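Local atomic coordinates of SusD homolog (PDB entry 3IHV), a protein that probably binds glycans at the outer membrane of a gut Bacteroides, as a lipoprotein of the SusD family that would hand them to a transporter. Residues A[302-306]-A[307-311]; A[187-191]-A[192-196]; A[164-167]-A[168-172]; A[440-443]-A[444-448]. All blocks are in the same frame, centred on the assembly; numbering follows the deposited sequence. Where two conformers were deposited one is given.

Contact 1 of 4, residues A[302-306]-A[307-311]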
loop_
_atom_site.group_PDB
_atom_site.type_symbol
_atom_site.label_atom_id
_atom_site.label_comp_id
_atom_site.label_asym_id
_atom_site.label_seq_id
_atom_site.Cartn_x
_atom_site.Cartn_y
_atom_site.Cartn_z
ATOM N N VAL A 302 3.941 -14.109 4.038
ATOM C CA VAL A 302 4.490 -12.882 4.602
ATOM C C VAL A 302 4.725 -13.176 6.086
ATOM O O VAL A 302 3.781 -13.474 6.835
ATOM C CB VAL A 302 3.533 -11.672 4.463
ATOM C CG1 VAL A 302 4.115 -10.474 5.269
ATOM C CG2 VAL A 302 3.317 -11.344 2.941
ATOM N N LYS A 303 5.989 -13.125 6.486
ATOM C CA LYS A 303 6.369 -13.436 7.832
ATOM C C LYS A 303 6.843 -12.173 8.537
ATOM O O LYS A 303 7.383 -11.270 7.909
ATOM C CB LYS A 303 7.477 -14.505 7.832
ATOM C CG LYS A 303 7.090 -15.791 7.167
ATOM C CD LYS A 303 5.766 -16.347 7.735
ATOM C CE LYS A 303 5.528 -17.790 7.335
ATOM N NZ LYS A 303 4.185 -18.234 7.894
ATOM N N VAL A 304 6.606 -12.118 9.836
ATOM C CA VAL A 304 6.942 -10.942 10.630
ATOM C C VAL A 304 8.338 -11.052 11.217
ATOM O O VAL A 304 8.695 -12.078 11.824
ATOM C CB VAL A 304 5.926 -10.722 11.788
ATOM C CG1 VAL A 304 6.313 -9.471 12.631
ATOM C CG2 VAL A 304 4.495 -10.639 11.247
ATOM N N VAL A 305 9.134 -9.991 11.060
ATOM C CA VAL A 305 10.485 -9.992 11.616
ATOM C C VAL A 305 10.376 -9.997 13.136
ATOM O O VAL A 305 9.743 -9.108 13.714
ATOM C CB VAL A 305 11.302 -8.830 11.058
ATOM C CG1 VAL A 305 12.691 -8.723 11.741
ATOM C CG2 VAL A 305 11.466 -8.967 9.494
ATOM N N HIS A 306 10.994 -10.968 13.810
ATOM C CA HIS A 306 10.720 -11.098 15.248
ATOM C C HIS A 306 11.197 -9.937 16.126
ATOM O O HIS A 306 10.575 -9.634 17.141
ATOM C CB HIS A 306 11.166 -12.422 15.838
ATOM C CG HIS A 306 10.410 -12.756 17.076
ATOM N ND1 HIS A 306 9.058 -13.021 17.048
ATOM C CD2 HIS A 306 10.780 -12.781 18.378
ATOM C CE1 HIS A 306 8.644 -13.261 18.282
ATOM N NE2 HIS A 306 9.671 -13.124 19.107
ATOM N N THR A 307 12.282 -9.273 15.730
ATOM C CA THR A 307 12.737 -8.112 16.474
ATOM C C THR A 307 11.675 -6.983 16.510
ATOM O O THR A 307 11.592 -6.230 17.491
ATOM C CB THR A 307 14.061 -7.643 15.963
ATOM O OG1 THR A 307 14.047 -7.646 14.539
ATOM C CG2 THR A 307 15.215 -8.615 16.453
ATOM N N PHE A 308 10.865 -6.868 15.463
ATOM C CA PHE A 308 9.742 -5.934 15.457
ATOM C C PHE A 308 8.751 -6.326 16.553
ATOM O O PHE A 308 8.287 -5.469 17.341
ATOM C CB PHE A 308 9.092 -5.915 14.068
ATOM C CG PHE A 308 7.882 -5.007 13.949
ATOM C CD1 PHE A 308 7.945 -3.684 14.339
ATOM C CD2 PHE A 308 6.689 -5.466 13.366
ATOM C CE1 PHE A 308 6.865 -2.858 14.186
ATOM C CE2 PHE A 308 5.614 -4.628 13.227
ATOM C CZ PHE A 308 5.705 -3.337 13.647
ATOM N N VAL A 309 8.419 -7.622 16.594
ATOM C CA VAL A 309 7.568 -8.162 17.644
ATOM C C VAL A 309 8.125 -7.822 19.020
ATOM O O VAL A 309 7.371 -7.353 19.895
ATOM C CB VAL A 309 7.362 -9.695 17.548
ATOM C CG1 VAL A 309 6.572 -10.218 18.789
ATOM C CG2 VAL A 309 6.709 -10.093 16.235
ATOM N N LEU A 310 9.421 -8.072 19.235
ATOM C CA LEU A 310 10.008 -7.790 20.547
ATOM C C LEU A 310 9.881 -6.302 20.921
ATOM O O LEU A 310 9.526 -5.990 22.075
ATOM C CB LEU A 310 11.451 -8.289 20.614
ATOM C CG LEU A 310 11.623 -9.802 20.450
ATOM C CD1 LEU A 310 13.125 -10.175 20.411
ATOM C CD2 LEU A 310 10.909 -10.637 21.528
ATOM N N ASP A 311 10.181 -5.396 19.981
ATOM C CA ASP A 311 10.066 -3.953 20.255
ATOM C C ASP A 311 8.645 -3.618 20.639
ATOM O O ASP A 311 8.400 -2.976 21.650
ATOM C CB ASP A 311 10.425 -3.084 19.061
ATOM C CG ASP A 311 11.890 -3.067 18.778
ATOM O OD1 ASP A 311 12.669 -3.482 19.667
ATOM O OD2 ASP A 311 12.245 -2.683 17.642
#

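Contact 2 of 4, residues A[187-191]-A[192-196]. With EDO (1,2-ethanediol), chain N.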
loop_
_atom_site.group_PDB
_atom_site.type_symbol
_atom_site.label_atom_id
_atom_site.label_comp_id
_atom_site.label_asym_id
_atom_site.label_seq_id
_atom_site.Cartn_x
_atom_site.Cartn_y
_atom_site.Cartn_z
ATOM N N GLU A 187 -24.307 8.661 -7.434
ATOM C CA GLU A 187 -25.211 7.810 -6.642
ATOM C C GLU A 187 -24.448 7.042 -5.568
ATOM O O GLU A 187 -24.976 6.800 -4.498
ATOM C CB GLU A 187 -26.044 6.868 -7.501
ATOM C CG GLU A 187 -25.277 5.943 -8.393
ATOM C CD GLU A 187 -26.171 4.855 -9.024
ATOM O OE1 GLU A 187 -27.370 4.760 -8.631
ATOM O OE2 GLU A 187 -25.654 4.103 -9.895
ATOM N N SER A 188 -23.202 6.697 -5.860
ATOM C CA SER A 188 -22.344 5.987 -4.930
ATOM C C SER A 188 -20.907 6.373 -5.199
ATOM O O SER A 188 -20.503 6.448 -6.359
ATOM C CB SER A 188 -22.497 4.485 -5.191
ATOM O OG SER A 188 -21.480 3.730 -4.584
ATOM N N ASN A 189 -20.128 6.623 -4.159
ATOM C CA ASN A 189 -18.712 6.863 -4.362
ATOM C C ASN A 189 -17.845 5.837 -3.613
ATOM O O ASN A 189 -16.647 6.044 -3.472
ATOM C CB ASN A 189 -18.316 8.329 -4.047
ATOM C CG ASN A 189 -18.615 8.717 -2.633
ATOM O OD1 ASN A 189 -18.245 8.007 -1.710
ATOM N ND2 ASN A 189 -19.257 9.870 -2.449
ATOM N N ASP A 190 -18.466 4.705 -3.215
ATOM C CA ASP A 190 -17.758 3.629 -2.521
ATOM C C ASP A 190 -16.538 3.219 -3.359
ATOM O O ASP A 190 -16.666 2.935 -4.545
ATOM C CB ASP A 190 -18.618 2.353 -2.380
ATOM C CG ASP A 190 -19.910 2.561 -1.616
ATOM O OD1 ASP A 190 -20.449 3.670 -1.588
ATOM O OD2 ASP A 190 -20.413 1.576 -1.047
ATOM N N TYR A 191 -15.367 3.255 -2.739
ATOM C CA TYR A 191 -14.090 2.820 -3.332
ATOM C C TYR A 191 -13.679 3.630 -4.546
ATOM O O TYR A 191 -12.886 3.166 -5.370
ATOM C CB TYR A 191 -14.118 1.324 -3.692
ATOM C CG TYR A 191 -14.556 0.410 -2.562
ATOM C CD1 TYR A 191 -13.712 0.106 -1.516
ATOM C CD2 TYR A 191 -15.834 -0.178 -2.566
ATOM C CE1 TYR A 191 -14.111 -0.749 -0.480
ATOM C CE2 TYR A 191 -16.232 -1.007 -1.540
ATOM C CZ TYR A 191 -15.372 -1.288 -0.508
ATOM O OH TYR A 191 -15.760 -2.110 0.516
ATOM N N ARG A 192 -14.255 4.830 -4.680
ATOM C CA ARG A 192 -13.891 5.747 -5.717
ATOM C C ARG A 192 -13.266 6.995 -5.080
ATOM O O ARG A 192 -13.475 7.308 -3.882
ATOM C CB ARG A 192 -15.099 6.110 -6.562
ATOM C CG ARG A 192 -15.514 4.936 -7.426
ATOM C CD ARG A 192 -16.763 5.089 -8.071
ATOM N NE ARG A 192 -16.816 6.248 -8.933
ATOM C CZ ARG A 192 -17.919 6.611 -9.559
ATOM N NH1 ARG A 192 -19.018 5.868 -9.467
ATOM N NH2 ARG A 192 -17.929 7.723 -10.288
ATOM N N PHE A 193 -12.448 7.671 -5.855
ATOM C CA PHE A 193 -11.826 8.896 -5.402
ATOM C C PHE A 193 -12.842 9.999 -5.054
ATOM O O PHE A 193 -13.763 10.310 -5.827
ATOM C CB PHE A 193 -10.877 9.475 -6.470
ATOM C CG PHE A 193 -9.455 8.998 -6.335
ATOM C CD1 PHE A 193 -8.619 9.578 -5.395
ATOM C CD2 PHE A 193 -8.957 7.993 -7.138
ATOM C CE1 PHE A 193 -7.309 9.156 -5.234
ATOM C CE2 PHE A 193 -7.628 7.564 -6.979
ATOM C CZ PHE A 193 -6.812 8.158 -6.037
ATOM N N SER A 194 -12.584 10.619 -3.916
ATOM C CA SER A 194 -13.271 11.798 -3.428
ATOM C C SER A 194 -12.173 12.735 -2.929
ATOM O O SER A 194 -11.011 12.348 -2.883
ATOM C CB SER A 194 -14.259 11.484 -2.340
ATOM O OG SER A 194 -15.393 10.806 -2.895
ATOM N N LYS A 195 -12.552 13.933 -2.507
ATOM C CA LYS A 195 -11.570 14.960 -2.162
ATOM C C LYS A 195 -10.582 14.553 -1.088
ATOM O O LYS A 195 -9.389 14.892 -1.170
ATOM C CB LYS A 195 -12.245 16.283 -1.752
ATOM C CG LYS A 195 -11.273 17.443 -1.888
ATOM C CD LYS A 195 -11.720 18.731 -1.220
ATOM C CE LYS A 195 -13.003 19.292 -1.730
ATOM N NZ LYS A 195 -12.954 19.781 -3.160
ATOM N N GLY A 196 -11.060 13.834 -0.082
ATOM C CA GLY A 196 -10.178 13.393 1.013
ATOM C C GLY A 196 -9.041 12.538 0.531
ATOM O O GLY A 196 -7.905 12.731 0.939
HETATM C C1 EDO N . -9.380 3.974 -5.727
HETATM O O1 EDO N . -10.496 4.632 -5.091
HETATM C C2 EDO N . -9.250 2.525 -5.230
HETATM O O2 EDO N . -10.454 1.751 -5.326
#

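Contact 3 of 4, residues A[164-167]-A[168-172]. With EDO (1,2-ethanediol), chain H.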
loop_
_atom_site.group_PDB
_atom_site.type_symbol
_atom_site.label_atom_id
_atom_site.label_comp_id
_atom_site.label_asym_id
_atom_site.label_seq_id
_atom_site.Cartn_x
_atom_site.Cartn_y
_atom_site.Cartn_z
ATOM N N GLU A 164 5.779 16.809 -10.945
ATOM C CA GLU A 164 4.961 17.943 -11.326
ATOM C C GLU A 164 3.686 17.516 -12.073
ATOM O O GLU A 164 2.614 18.093 -11.873
ATOM C CB GLU A 164 5.849 18.881 -12.135
ATOM C CG GLU A 164 5.177 20.078 -12.668
ATOM C CD GLU A 164 6.172 21.014 -13.323
ATOM O OE1 GLU A 164 5.747 21.830 -14.176
ATOM O OE2 GLU A 164 7.381 20.890 -12.998
ATOM N N TYR A 165 3.804 16.499 -12.915
ATOM C CA TYR A 165 2.660 15.969 -13.655
ATOM C C TYR A 165 1.654 15.327 -12.685
ATOM O O TYR A 165 0.459 15.603 -12.757
ATOM C CB TYR A 165 3.168 14.970 -14.673
ATOM C CG TYR A 165 2.148 14.547 -15.678
ATOM C CD1 TYR A 165 1.931 15.288 -16.830
ATOM C CD2 TYR A 165 1.407 13.421 -15.487
ATOM C CE1 TYR A 165 0.968 14.895 -17.755
ATOM C CE2 TYR A 165 0.472 13.015 -16.404
ATOM C CZ TYR A 165 0.266 13.735 -17.532
ATOM O OH TYR A 165 -0.672 13.290 -18.430
ATOM N N ILE A 166 2.146 14.521 -11.738
ATOM C CA ILE A 166 1.274 13.921 -10.712
ATOM C C ILE A 166 0.555 15.037 -9.906
ATOM O O ILE A 166 -0.634 14.983 -9.669
ATOM C CB ILE A 166 2.102 13.075 -9.736
ATOM C CG1 ILE A 166 2.703 11.884 -10.482
ATOM C CG2 ILE A 166 1.257 12.635 -8.504
ATOM C CD1 ILE A 166 3.852 11.235 -9.741
ATOM N N GLU A 167 1.312 16.062 -9.556
ATOM C CA GLU A 167 0.829 17.172 -8.752
ATOM C C GLU A 167 -0.289 17.892 -9.452
ATOM O O GLU A 167 -1.326 18.181 -8.828
ATOM C CB GLU A 167 1.959 18.133 -8.485
ATOM C CG GLU A 167 1.519 19.372 -7.737
ATOM C CD GLU A 167 2.648 20.423 -7.571
ATOM O OE1 GLU A 167 3.507 20.597 -8.461
ATOM O OE2 GLU A 167 2.633 21.116 -6.549
ATOM N N ASP A 168 -0.121 18.159 -10.740
ATOM C CA ASP A 168 -1.183 18.831 -11.498
ATOM C C ASP A 168 -2.445 17.971 -11.506
ATOM O O ASP A 168 -3.580 18.483 -11.361
ATOM C CB ASP A 168 -0.732 19.123 -12.927
ATOM C CG ASP A 168 0.267 20.254 -12.993
ATOM O OD1 ASP A 168 0.345 21.020 -12.014
ATOM O OD2 ASP A 168 0.977 20.361 -14.012
ATOM N N ASP A 169 -2.255 16.683 -11.725
ATOM C CA ASP A 169 -3.400 15.750 -11.715
ATOM C C ASP A 169 -4.144 15.751 -10.358
ATOM O O ASP A 169 -5.395 15.869 -10.290
ATOM C CB ASP A 169 -2.978 14.321 -12.062
ATOM C CG ASP A 169 -2.923 14.038 -13.560
ATOM O OD1 ASP A 169 -3.447 14.843 -14.375
ATOM O OD2 ASP A 169 -2.341 12.986 -13.945
ATOM N N LEU A 170 -3.388 15.611 -9.263
ATOM C CA LEU A 170 -4.019 15.549 -7.949
ATOM C C LEU A 170 -4.607 16.901 -7.541
ATOM O O LEU A 170 -5.667 16.947 -6.887
ATOM C CB LEU A 170 -3.048 15.010 -6.888
ATOM C CG LEU A 170 -2.659 13.565 -7.157
ATOM C CD1 LEU A 170 -1.527 13.108 -6.209
ATOM C CD2 LEU A 170 -3.860 12.657 -7.014
ATOM N N LEU A 171 -3.935 18.002 -7.890
ATOM C CA LEU A 171 -4.472 19.330 -7.575
ATOM C C LEU A 171 -5.833 19.542 -8.240
ATOM O O LEU A 171 -6.750 20.095 -7.599
ATOM C CB LEU A 171 -3.506 20.481 -7.921
ATOM C CG LEU A 171 -2.315 20.675 -7.001
ATOM C CD1 LEU A 171 -1.346 21.755 -7.605
ATOM C CD2 LEU A 171 -2.786 21.086 -5.596
ATOM N N TYR A 172 -5.984 19.124 -9.499
ATOM C CA TYR A 172 -7.289 19.202 -10.140
ATOM C C TYR A 172 -8.336 18.359 -9.369
ATOM O O TYR A 172 -9.431 18.830 -9.120
ATOM C CB TYR A 172 -7.218 18.711 -11.588
ATOM C CG TYR A 172 -8.523 18.801 -12.340
ATOM C CD1 TYR A 172 -9.475 17.795 -12.252
ATOM C CD2 TYR A 172 -8.786 19.881 -13.184
ATOM C CE1 TYR A 172 -10.673 17.859 -12.976
ATOM C CE2 TYR A 172 -9.991 19.958 -13.904
ATOM C CZ TYR A 172 -10.910 18.940 -13.801
ATOM O OH TYR A 172 -12.073 19.019 -14.493
HETATM C C1 EDO H . 3.306 24.151 -4.275
HETATM O O1 EDO H . 4.280 25.123 -4.677
HETATM C C2 EDO H . 4.075 22.883 -4.011
HETATM O O2 EDO H . 4.478 22.381 -5.271
HETATM O O HOH W 1 -0.954 16.235 -15.096
#

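Contact 4 of 4, residues A[440-443]-A[444-448]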
loop_
_atom_site.group_PDB
_atom_site.type_symbol
_atom_site.label_atom_id
_atom_site.label_comp_id
_atom_site.label_asym_id
_atom_site.label_seq_id
_atom_site.Cartn_x
_atom_site.Cartn_y
_atom_site.Cartn_z
ATOM N N CYS A 440 -0.461 6.832 26.767
ATOM C CA CYS A 440 -0.298 6.578 25.347
ATOM C C CYS A 440 0.288 7.730 24.556
ATOM O O CYS A 440 0.898 7.498 23.495
ATOM C CB CYS A 440 -1.644 6.199 24.687
ATOM S SG CYS A 440 -2.966 7.438 24.789
ATOM N N ASP A 441 0.078 8.970 25.007
ATOM C CA ASP A 441 0.558 10.128 24.231
ATOM C C ASP A 441 2.059 10.188 24.118
ATOM O O ASP A 441 2.752 9.809 25.051
ATOM C CB ASP A 441 0.124 11.467 24.840
ATOM C CG ASP A 441 -1.332 11.791 24.619
ATOM O OD1 ASP A 441 -2.027 11.120 23.831
ATOM O OD2 ASP A 441 -1.803 12.764 25.242
ATOM N N LEU A 442 2.556 10.670 22.976
ATOM C CA LEU A 442 3.965 11.005 22.863
ATOM C C LEU A 442 4.144 12.177 23.788
ATOM O O LEU A 442 3.353 13.130 23.723
ATOM C CB LEU A 442 4.416 11.491 21.481
ATOM C CG LEU A 442 4.790 10.550 20.362
ATOM C CD1 LEU A 442 3.581 9.819 19.950
ATOM C CD2 LEU A 442 5.379 11.327 19.156
ATOM N N PRO A 443 5.194 12.147 24.624
ATOM C CA PRO A 443 5.477 13.206 25.545
ATOM C C PRO A 443 5.934 14.492 24.870
ATOM O O PRO A 443 6.527 14.432 23.828
ATOM C CB PRO A 443 6.644 12.653 26.363
ATOM C CG PRO A 443 7.347 11.811 25.435
ATOM C CD PRO A 443 6.271 11.131 24.624
ATOM N N GLN A 444 5.574 15.620 25.474
ATOM C CA GLN A 444 6.097 16.924 25.124
ATOM C C GLN A 444 7.583 16.884 25.418
ATOM O O GLN A 444 8.053 16.034 26.202
ATOM C CB GLN A 444 5.476 18.026 25.977
ATOM C CG GLN A 444 4.034 18.245 25.728
ATOM C CD GLN A 444 3.758 18.719 24.311
ATOM O OE1 GLN A 444 4.221 19.766 23.903
ATOM N NE2 GLN A 444 2.981 17.958 23.587
ATOM N N GLY A 445 8.318 17.831 24.840
ATOM C CA GLY A 445 9.750 17.905 25.057
ATOM C C GLY A 445 10.613 17.258 24.000
ATOM O O GLY A 445 11.849 17.321 24.085
ATOM N N LEU A 446 9.999 16.611 23.018
ATOM C CA LEU A 446 10.783 15.989 21.938
ATOM C C LEU A 446 11.281 17.075 20.997
ATOM O O LEU A 446 10.639 18.146 20.839
ATOM C CB LEU A 446 9.949 14.986 21.167
ATOM C CG LEU A 446 9.412 13.768 21.902
ATOM C CD1 LEU A 446 8.417 13.043 21.046
ATOM C CD2 LEU A 446 10.537 12.827 22.331
ATOM N N ASP A 447 12.435 16.836 20.372
ATOM C CA ASP A 447 12.958 17.803 19.422
ATOM C C ASP A 447 12.854 17.266 18.016
ATOM O O ASP A 447 12.255 16.216 17.763
ATOM C CB ASP A 447 14.400 18.215 19.789
ATOM C CG ASP A 447 15.421 17.066 19.618
ATOM O OD1 ASP A 447 15.060 15.908 19.254
ATOM O OD2 ASP A 447 16.613 17.324 19.864
ATOM N N GLU A 448 13.416 17.981 17.066
ATOM C CA GLU A 448 13.307 17.526 15.689
ATOM C C GLU A 448 13.723 16.080 15.468
ATOM O O GLU A 448 13.021 15.312 14.802
ATOM C CB GLU A 448 14.084 18.449 14.765
ATOM C CG GLU A 448 14.027 18.007 13.292
ATOM C CD GLU A 448 14.811 18.922 12.404
ATOM O OE1 GLU A 448 15.264 19.970 12.900
ATOM O OE2 GLU A 448 15.001 18.589 11.232
HETATM O O HOH W 2 2.025 15.356 24.166
#

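Contact 1 of 4, residues A[302-306]-A[307-311]
Val304, at the end of strand 302-304, reaches forward with one methyl to the first turn of helix 306-313. Its CG1, set anti to the backbone N (chi1 179°), lies 3.7 Å from Val309 CG2, the two side chains crossing at about a right angle, and also meets the edge of the Phe308 ring at CD2. Val305 follows at the N-cap position. Its carbonyl O takes a weak bond from Phe308 N, 3.1 Å away and bent to 130° at the hydrogen, while its CG1 packs 3.3 Å from Thr307 OG1. His306 opens the helix proper: its O receives Leu310 N at 2.9 Å in a nearly linear i to i+4 bond. Its ring packs against two aliphatic side chains of the next turn: Val309 CB sits over one face, 4.1 Å from the centroid and toward the rim, in a CH-pi contact, and Leu310 CD2 nears NE2 obliquely from the same side at 3.7 Å. Trp493 and Tyr366 meet the same imidazole from elsewhere in the chain. Replacing His306 by alanine would remove the ring, and Val309 and Leu310 would probably lose the surface they pack on, with a gap beside Trp493. Backbone bonds from Lys303 to Gln53 and from Val305 to Ile51 tie this run to strand 52-54 and its flank. The whole is a strand-to-helix junction, in which an extended strand turns directly into a short helix whose first turn packs back on the last strand residue.

Contact 2 of 4, residues A[187-191]-A[192-196]
Arg192 and Asn189 close a type II beta turn, and the side chains of the two residues leave it for different partners. The turn is fastened by Arg192 N donating to Asn189 O at 2.9 Å, with the donor 44° out of the carbonyl plane. Arg192 runs back alongside the preceding residues: CB lies 3.5 Å from Asn189 O, CG passes Asp190 O, and a bend at chi3 (59°) brings NH1 to 3.5 Å from Ser188 O, at an angle too poor for a hydrogen bond. The guanidinium meets that carbonyl obliquely, and its NH2 makes a salt bridge with Glu119. Asn189 holds its amide between its own backbone N and carbonyl carbon (chi1 60°), which places CG 3.8 Å from Ser194 OG; the amide nitrogen is spent on Asp183 and on Ala180 O. Tyr191, at the left-handed third position of the turn, sends its side chain away from the residues that follow, and its ring meets that of Trp254. Its carbonyl O accepts a bond from O1 of an ethanediol molecule, 2.8 Å away, which probably comes from the crystallisation liquor. This last part of the loop between helices 159-176 and 195-210 leads into the latter, with Arg192 laid against helices 17-29 and 107-135, Phe193 inserted between helix 107-135 and strand 259-263, and Tyr191 resting on Glu262 of that strand.

Contact 3 of 4, residues A[164-167]-A[168-172]
Ile166 and Leu170 form the tight side of this helical turn, their side chains lying side by side and pointing the same way, with Ile166 CG2 3.6 Å from Leu170 CD1. Both also rest on Val205 of helix 195-210. Beneath them Leu170 N bonds Ile166 O at 2.9 Å, nearly straight, and Leu171 N reaches Glu167 O at 2.8 Å. Tyr165 and Asp169 cross obliquely, ring and carboxylate planes 69° apart, and CE2 of the ring is 3.7 Å from Asp169 OD2. A water over the centre of the Tyr165 ring donates to Tyr165 O at 2.8 Å and, weakly, to Asp169 OD1, an oxygen that also forms salt bridges with Arg121 and Arg124. On the looser side Glu164 is salt-bridged through OE2 to Lys161, and the exposed Asp168 has two conformers, so its position against Glu164 is doubtful. Glu167 spans the two sides: with CG anti to the backbone N (chi1 176°) and the chain extended, its CG lies 3.7 Å from Leu171 CD1, while OE2 bonds Tyr206 and an ethanediol. Were Glu167 an alanine, the Tyr206 hydroxyl would probably be left without this acceptor and Leu171 CD1 without the methylene beside it. Apolar Ile166 and Leu170 on one side and acidic Glu164 and Asp168 on another make this an amphipathic alpha-helix, packed on helices 107-135 and 195-210 in the mostly helical SusD fold.

Contact 4 of 4, residues A[440-443]-A[444-448]
Leu442 O takes a short bond of 2.6 Å from a water, which in turn accepts from Gln444 NE2 at 2.8 Å. This single water joins a backbone carbonyl to the amide two residues on. Gln444 makes this possible by folding at chi2 (-63°), which curls its amide back toward the preceding residues instead of outward. On the buried side of the loop the contact is apolar: Leu442 CD2 meets Leu446 CD1 at 4.0 Å, the two side chains crossing at about a right angle, and both lean on Phe451 of helix 448-463. Leu446 CG also lies 3.5 Å from Pro443 O. That carbonyl and Leu446 N are each hydrogen-bonded to the hydroxyl of Tyr420, which bridges the loop's backbone to helix 417-430. Between them the chain bends at Gly445, whose positive phi (97°) would jam any side chain against the carbonyl O of Gln444. Pro443 and Gln444 lie at the surface. The run then ends at Asp447, the N-cap of helix 448-463, its carboxylate capping a backbone N there while its own N bonds Ser450 OG. The arrangement is that of a helix-to-helix connector: a bend at a glycine with positive phi, a hydrophobic leucine pair against the next helix, and an aspartate N-cap that starts it.

Overall arrangement
Contact 1 is the most buried of the four and contact 4 lies at the surface, with contacts 2 and 3 partly buried between these extremes. Contacts 2 and 3 are the closest pair, their nearest atoms about 5 Å apart: helix 159-176, which carries contact 3, is followed in the chain by helix 195-210, which contact 2 leads into. Contacts 1 and 4 both fall in the later half of the chain, their centres about 25 Å apart, and contact 1 lies on the opposite side of the chain's centre from contacts 2 and 3. Ring and methyl packing dominates contact 1, charges of contacts 2 and 3 pair with helix 107-135, and contact 4 combines a water bridge and a leucine pair with salt bridges toward its ends.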